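Local coordinates for L-arabinose ABC transporter, periplasmic L-arabinose-binding protein (Burkholderia thailandensis, PDB 4KZK) that probably delivers sugars such as L-arabinose to an ABC transporter from the periplasm, and here holds beta-D-galactopyranose between its two lobes, at residues 241-246 against 281-286; 170-175 against 218-223. All blocks are in the same frame, centred on the assembly; numbering follows the deposited sequence. Where two conformers were deposited one is given.

Contact 1. Residues 241-246 against 281-286; sequences DTTVGA and TGFFGS
Phe283 turns its ring toward helix 240-252 by setting CG anti to the backbone N (chi1 -169°), while Thr243, with chi1 -58°, places its methyl CG2 anti to its own N and against the CD2-CE2 side of the ring. Val244 supplies the second methyl, and the two close on the CD2-CE2 bond from opposite sides of the ring plane, so that this part of the ring is straddled. Thr243 CG2 lies 3.9 Å from Phe283 CE2. Val244 CG2 comes to 3.5 Å from Phe283 CD2, but Val244 has two conformers and this approach, which holds for one of them, is less certain than that of Thr243. Each methyl approaches the ring obliquely, and both side chains run nearly perpendicular to that of Phe283, an example of a single aromatic group received by two consecutive helix residues.

The polar half of Thr243 is used differently: its OG1 stands beside its own backbone N and hydrogen bonds to the carbonyl oxygen of Asn239, leaving the methyl for the ring. On the strand side, Phe283 N donates to Thr281 OG1 at 3.3 Å, an ST turn at the start of strand 283-288; Glu274 supplies a second partner for that hydroxyl. Ala271 and Glu274 of helix 269-276 also touch Phe283, which therefore joins two helices to the sheet.

With all three touching residues buried and only carbon atoms meeting across the gap, cohesion here comes from dispersion and the exclusion of water, whereas the orientation of Thr243 and the approach of Phe283 are consistent with the polar bonds made beside it.

Contact 2. Residues 170-175 against 218-223; sequences GVLRLA and NAANIA
Leu172 reaches from strand 170-175 toward helix 213-226 and divides its two methyls between alanines three residues apart. Its CG is anti to the backbone N (chi1 -172°), which extends the branched end to the helix. CD1 sits 3.5 Å from Ala223 CB, and CD2 lies 3.8 Å from Ala220 CB. The forked leucine is the bump: it spans the low ground made by Ala220 and Ala223, one methyl against each CB, and the short alanine side chains leave room for the bulkier leucine.

Leu174, two residues on along the same face of the strand, makes a lighter contact. Its side chain leaves the backbone on a course that does not aim at the helix, yet its end swings closer, bringing CD2 to 4.4 Å from Ala220 CB. Ala220 thus presents one methyl to both leucines, and Ala219, pointing toward the strand, borders the surface on the Leu174 side. With such small residues on the helix, the segment axes come to 9.2 Å at closest approach, the two segments running in broadly opposed directions, 144° between their N-to-C directions. Ala246 of helix 240-252 packs against both leucines, and Ala206 of strand 203-207 touches them as well, so the leucine pair is enclosed by helices and by the neighbouring strand.

Topology explains the pairing. The helix connects strand 203-207 to strand 233-236, and in the sheet strand 170-175 lies between those two. It is a beta-alpha-beta crossover whose helix passes over the intervening strand, as expected for the layered alpha/beta lobes of periplasmic sugar-binding proteins related to the LacI family.

Helix 240-252 ties the two contacts together: Thr243 and Val244 meet Phe283 in contact 1, while other residues of the helix face contact 2. There Thr242 O lies 3.2 Å from Leu174 CD1, and Ala246 CA is 3.7 Å from Ala220 CB. Centres of the contacts are about 12 Å apart, and both reach the same sheet. Both lie near the sugar site: the side chains of Thr243 and Leu174 are about 10 and 12 Å from the bound beta-D-galactopyranose. Thr242 OG1 and Thr243 OG1 hydrogen bond to OD1 and O of galactose-binding Asn239, so contact 1 joins the second shell directly, whereas contact 2 is linked to it through its packing on helix 240-252.

Contact 1. Residues 241-246 against 281-286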
loop_
_atom_site.group_PDB
_atom_site.type_symbol
_atom_site.label_atom_id
_atom_site.label_comp_id
_atom_site.label_asym_id
_atom_site.label_seq_id
_atom_site.Cartn_x
_atom_site.Cartn_y
_atom_site.Cartn_z
ATOM N N ASP A 241 6.802 0.206 3.531
ATOM C CA ASP A 241 7.833 1.202 3.302
ATOM C C ASP A 241 7.807 2.319 4.331
ATOM O O ASP A 241 8.835 2.671 4.900
ATOM C CB ASP A 241 7.666 1.783 1.903
ATOM C CG ASP A 241 7.691 0.716 0.815
ATOM O OD1 ASP A 241 7.162 -0.368 1.054
ATOM O OD2 ASP A 241 8.135 1.027 -0.303
ATOM N N THR A 242 6.621 2.852 4.589
ATOM C CA THR A 242 6.450 3.901 5.576
ATOM C C THR A 242 6.725 3.340 6.966
ATOM O O THR A 242 7.479 3.916 7.714
ATOM C CB THR A 242 5.064 4.571 5.462
ATOM O OG1 THR A 242 4.014 3.595 5.446
ATOM C CG2 THR A 242 5.014 5.338 4.191
ATOM N N THR A 243 6.166 2.183 7.282
ATOM C CA THR A 243 6.379 1.549 8.574
ATOM C C THR A 243 7.842 1.388 8.900
ATOM O O THR A 243 8.284 1.687 10.021
ATOM C CB THR A 243 5.605 0.208 8.662
ATOM O OG1 THR A 243 4.208 0.470 8.437
ATOM C CG2 THR A 243 5.771 -0.438 10.019
ATOM N N VAL A 244 8.625 0.921 7.922
ATOM C CA VAL A 244 10.069 0.693 8.124
ATOM C C VAL A 244 10.781 2.014 8.392
ATOM O O VAL A 244 11.781 2.069 9.111
ATOM C CB VAL A 244 10.717 0.006 6.901
ATOM C CG1 VAL A 244 12.231 0.267 6.833
ATOM C CG2 VAL A 244 10.410 -1.465 6.930
ATOM N N GLY A 245 10.297 3.090 7.787
ATOM C CA GLY A 245 10.871 4.397 8.094
ATOM C C GLY A 245 10.834 4.737 9.573
ATOM O O GLY A 245 11.819 5.251 10.135
ATOM N N ALA A 246 9.713 4.433 10.228
ATOM C CA ALA A 246 9.580 4.652 11.665
ATOM C C ALA A 246 10.495 3.717 12.468
ATOM O O ALA A 246 11.051 4.094 13.514
ATOM C CB ALA A 246 8.123 4.501 12.109
ATOM N N THR A 281 14.440 -6.983 13.988
ATOM C CA THR A 281 14.208 -5.560 14.173
ATOM C C THR A 281 12.798 -5.359 14.706
ATOM O O THR A 281 11.989 -6.311 14.767
ATOM C CB THR A 281 14.300 -4.833 12.816
ATOM O OG1 THR A 281 13.219 -5.281 11.981
ATOM C CG2 THR A 281 15.617 -5.147 12.123
ATOM N N GLY A 282 12.492 -4.112 15.028
ATOM C CA GLY A 282 11.174 -3.697 15.480
ATOM C C GLY A 282 10.062 -3.839 14.463
ATOM O O GLY A 282 8.900 -3.675 14.818
ATOM N N PHE A 283 10.403 -4.139 13.204
ATOM C CA PHE A 283 9.413 -4.514 12.209
ATOM C C PHE A 283 9.012 -5.970 12.489
ATOM O O PHE A 283 9.735 -6.913 12.128
ATOM C CB PHE A 283 9.988 -4.354 10.820
ATOM C CG PHE A 283 8.966 -4.461 9.732
ATOM C CD1 PHE A 283 8.547 -5.692 9.276
ATOM C CD2 PHE A 283 8.401 -3.317 9.184
ATOM C CE1 PHE A 283 7.612 -5.788 8.271
ATOM C CE2 PHE A 283 7.458 -3.409 8.175
ATOM C CZ PHE A 283 7.051 -4.651 7.733
ATOM N N PHE A 284 7.859 -6.116 13.143
ATOM C CA PHE A 284 7.426 -7.379 13.710
ATOM C C PHE A 284 6.624 -8.195 12.702
ATOM O O PHE A 284 6.708 -9.413 12.639
ATOM C CB PHE A 284 6.583 -7.102 14.948
ATOM C CG PHE A 284 5.866 -8.305 15.448
ATOM C CD1 PHE A 284 6.549 -9.313 16.069
ATOM C CD2 PHE A 284 4.501 -8.438 15.253
ATOM C CE1 PHE A 284 5.879 -10.446 16.503
ATOM C CE2 PHE A 284 3.833 -9.572 15.662
ATOM C CZ PHE A 284 4.523 -10.574 16.298
ATOM N N GLY A 285 5.803 -7.526 11.916
ATOM C CA GLY A 285 4.928 -8.251 11.004
ATOM C C GLY A 285 4.385 -7.358 9.917
ATOM O O GLY A 285 4.653 -6.157 9.898
ATOM N N SER A 286 3.602 -7.957 9.011
ATOM C CA SER A 286 2.975 -7.211 7.927
ATOM C C SER A 286 1.697 -7.884 7.508
ATOM O O SER A 286 1.586 -9.106 7.616
ATOM C CB SER A 286 3.939 -7.153 6.737
ATOM O OG SER A 286 3.401 -6.444 5.648
#

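Contact 2. Residues 170-175 against 218-223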
loop_
_atom_site.group_PDB
_atom_site.type_symbol
_atom_site.label_atom_id
_atom_site.label_comp_id
_atom_site.label_asym_id
_atom_site.label_seq_id
_atom_site.Cartn_x
_atom_site.Cartn_y
_atom_site.Cartn_z
ATOM N N GLY A 170 3.252 4.324 23.712
ATOM C CA GLY A 170 3.170 5.336 22.665
ATOM C C GLY A 170 2.679 4.705 21.375
ATOM O O GLY A 170 3.152 3.644 21.005
ATOM N N VAL A 171 1.736 5.373 20.706
ATOM C CA VAL A 171 1.138 4.896 19.456
ATOM C C VAL A 171 1.528 5.867 18.340
ATOM O O VAL A 171 1.006 6.979 18.257
ATOM C CB VAL A 171 -0.392 4.765 19.593
ATOM C CG1 VAL A 171 -1.031 4.289 18.302
ATOM C CG2 VAL A 171 -0.707 3.811 20.726
ATOM N N LEU A 172 2.487 5.440 17.521
ATOM C CA LEU A 172 2.981 6.279 16.426
ATOM C C LEU A 172 2.173 6.025 15.152
ATOM O O LEU A 172 2.325 4.990 14.503
ATOM C CB LEU A 172 4.467 6.022 16.171
ATOM C CG LEU A 172 5.107 6.991 15.173
ATOM C CD1 LEU A 172 5.048 8.408 15.725
ATOM C CD2 LEU A 172 6.528 6.572 14.844
ATOM N N ARG A 173 1.340 6.988 14.777
ATOM C CA ARG A 173 0.529 6.888 13.573
ATOM C C ARG A 173 1.174 7.682 12.441
ATOM O O ARG A 173 1.074 8.914 12.390
ATOM C CB ARG A 173 -0.880 7.410 13.838
ATOM C CG ARG A 173 -1.842 7.208 12.683
ATOM C CD ARG A 173 -3.194 7.832 12.947
ATOM N NE ARG A 173 -3.236 9.258 12.666
ATOM C CZ ARG A 173 -3.509 9.820 11.487
ATOM N NH1 ARG A 173 -3.555 11.143 11.394
ATOM N NH2 ARG A 173 -3.748 9.087 10.406
ATOM N N LEU A 174 1.831 6.976 11.534
ATOM C CA LEU A 174 2.415 7.617 10.349
ATOM C C LEU A 174 1.291 7.958 9.404
ATOM O O LEU A 174 0.618 7.049 8.903
ATOM C CB LEU A 174 3.390 6.687 9.637
ATOM C CG LEU A 174 4.659 6.332 10.389
ATOM C CD1 LEU A 174 5.311 5.122 9.701
ATOM C CD2 LEU A 174 5.602 7.507 10.469
ATOM N N ALA A 175 1.087 9.247 9.144
ATOM C CA ALA A 175 -0.133 9.686 8.481
ATOM C C ALA A 175 0.113 10.292 7.111
ATOM O O ALA A 175 1.020 11.115 6.918
ATOM C CB ALA A 175 -0.845 10.699 9.350
ATOM N N ASN A 218 11.495 10.864 8.420
ATOM C CA ASN A 218 11.485 12.247 8.908
ATOM C C ASN A 218 10.340 12.548 9.853
ATOM O O ASN A 218 10.520 13.205 10.869
ATOM C CB ASN A 218 11.482 13.241 7.741
ATOM C CG ASN A 218 12.761 13.191 6.936
ATOM O OD1 ASN A 218 13.813 12.798 7.437
ATOM N ND2 ASN A 218 12.675 13.576 5.696
ATOM N N ALA A 219 9.143 12.094 9.522
ATOM C CA ALA A 219 8.012 12.338 10.402
ATOM C C ALA A 219 8.160 11.632 11.745
ATOM O O ALA A 219 7.799 12.172 12.775
ATOM C CB ALA A 219 6.728 11.926 9.721
ATOM N N ALA A 220 8.689 10.414 11.737
ATOM C CA ALA A 220 8.847 9.663 12.994
ATOM C C ALA A 220 9.837 10.358 13.918
ATOM O O ALA A 220 9.581 10.476 15.113
ATOM C CB ALA A 220 9.263 8.223 12.728
ATOM N N ASN A 221 10.947 10.837 13.360
ATOM C CA ASN A 221 11.964 11.504 14.156
ATOM C C ASN A 221 11.409 12.751 14.833
ATOM O O ASN A 221 11.729 13.013 15.993
ATOM C CB ASN A 221 13.192 11.831 13.314
ATOM C CG ASN A 221 14.192 10.696 13.304
ATOM O OD1 ASN A 221 14.372 10.018 14.320
ATOM N ND2 ASN A 221 14.847 10.478 12.170
ATOM N N ILE A 222 10.560 13.488 14.123
ATOM C CA ILE A 222 9.909 14.654 14.716
ATOM C C ILE A 222 9.050 14.237 15.913
ATOM O O ILE A 222 9.075 14.878 16.967
ATOM C CB ILE A 222 9.065 15.438 13.684
ATOM C CG1 ILE A 222 9.995 16.140 12.692
ATOM C CG2 ILE A 222 8.147 16.451 14.378
ATOM C CD1 ILE A 222 9.305 16.794 11.512
ATOM N N ALA A 223 8.312 13.147 15.758
ATOM C CA ALA A 223 7.433 12.663 16.815
ATOM C C ALA A 223 8.209 12.133 18.019
ATOM O O ALA A 223 7.839 12.395 19.170
ATOM C CB ALA A 223 6.522 11.571 16.270
#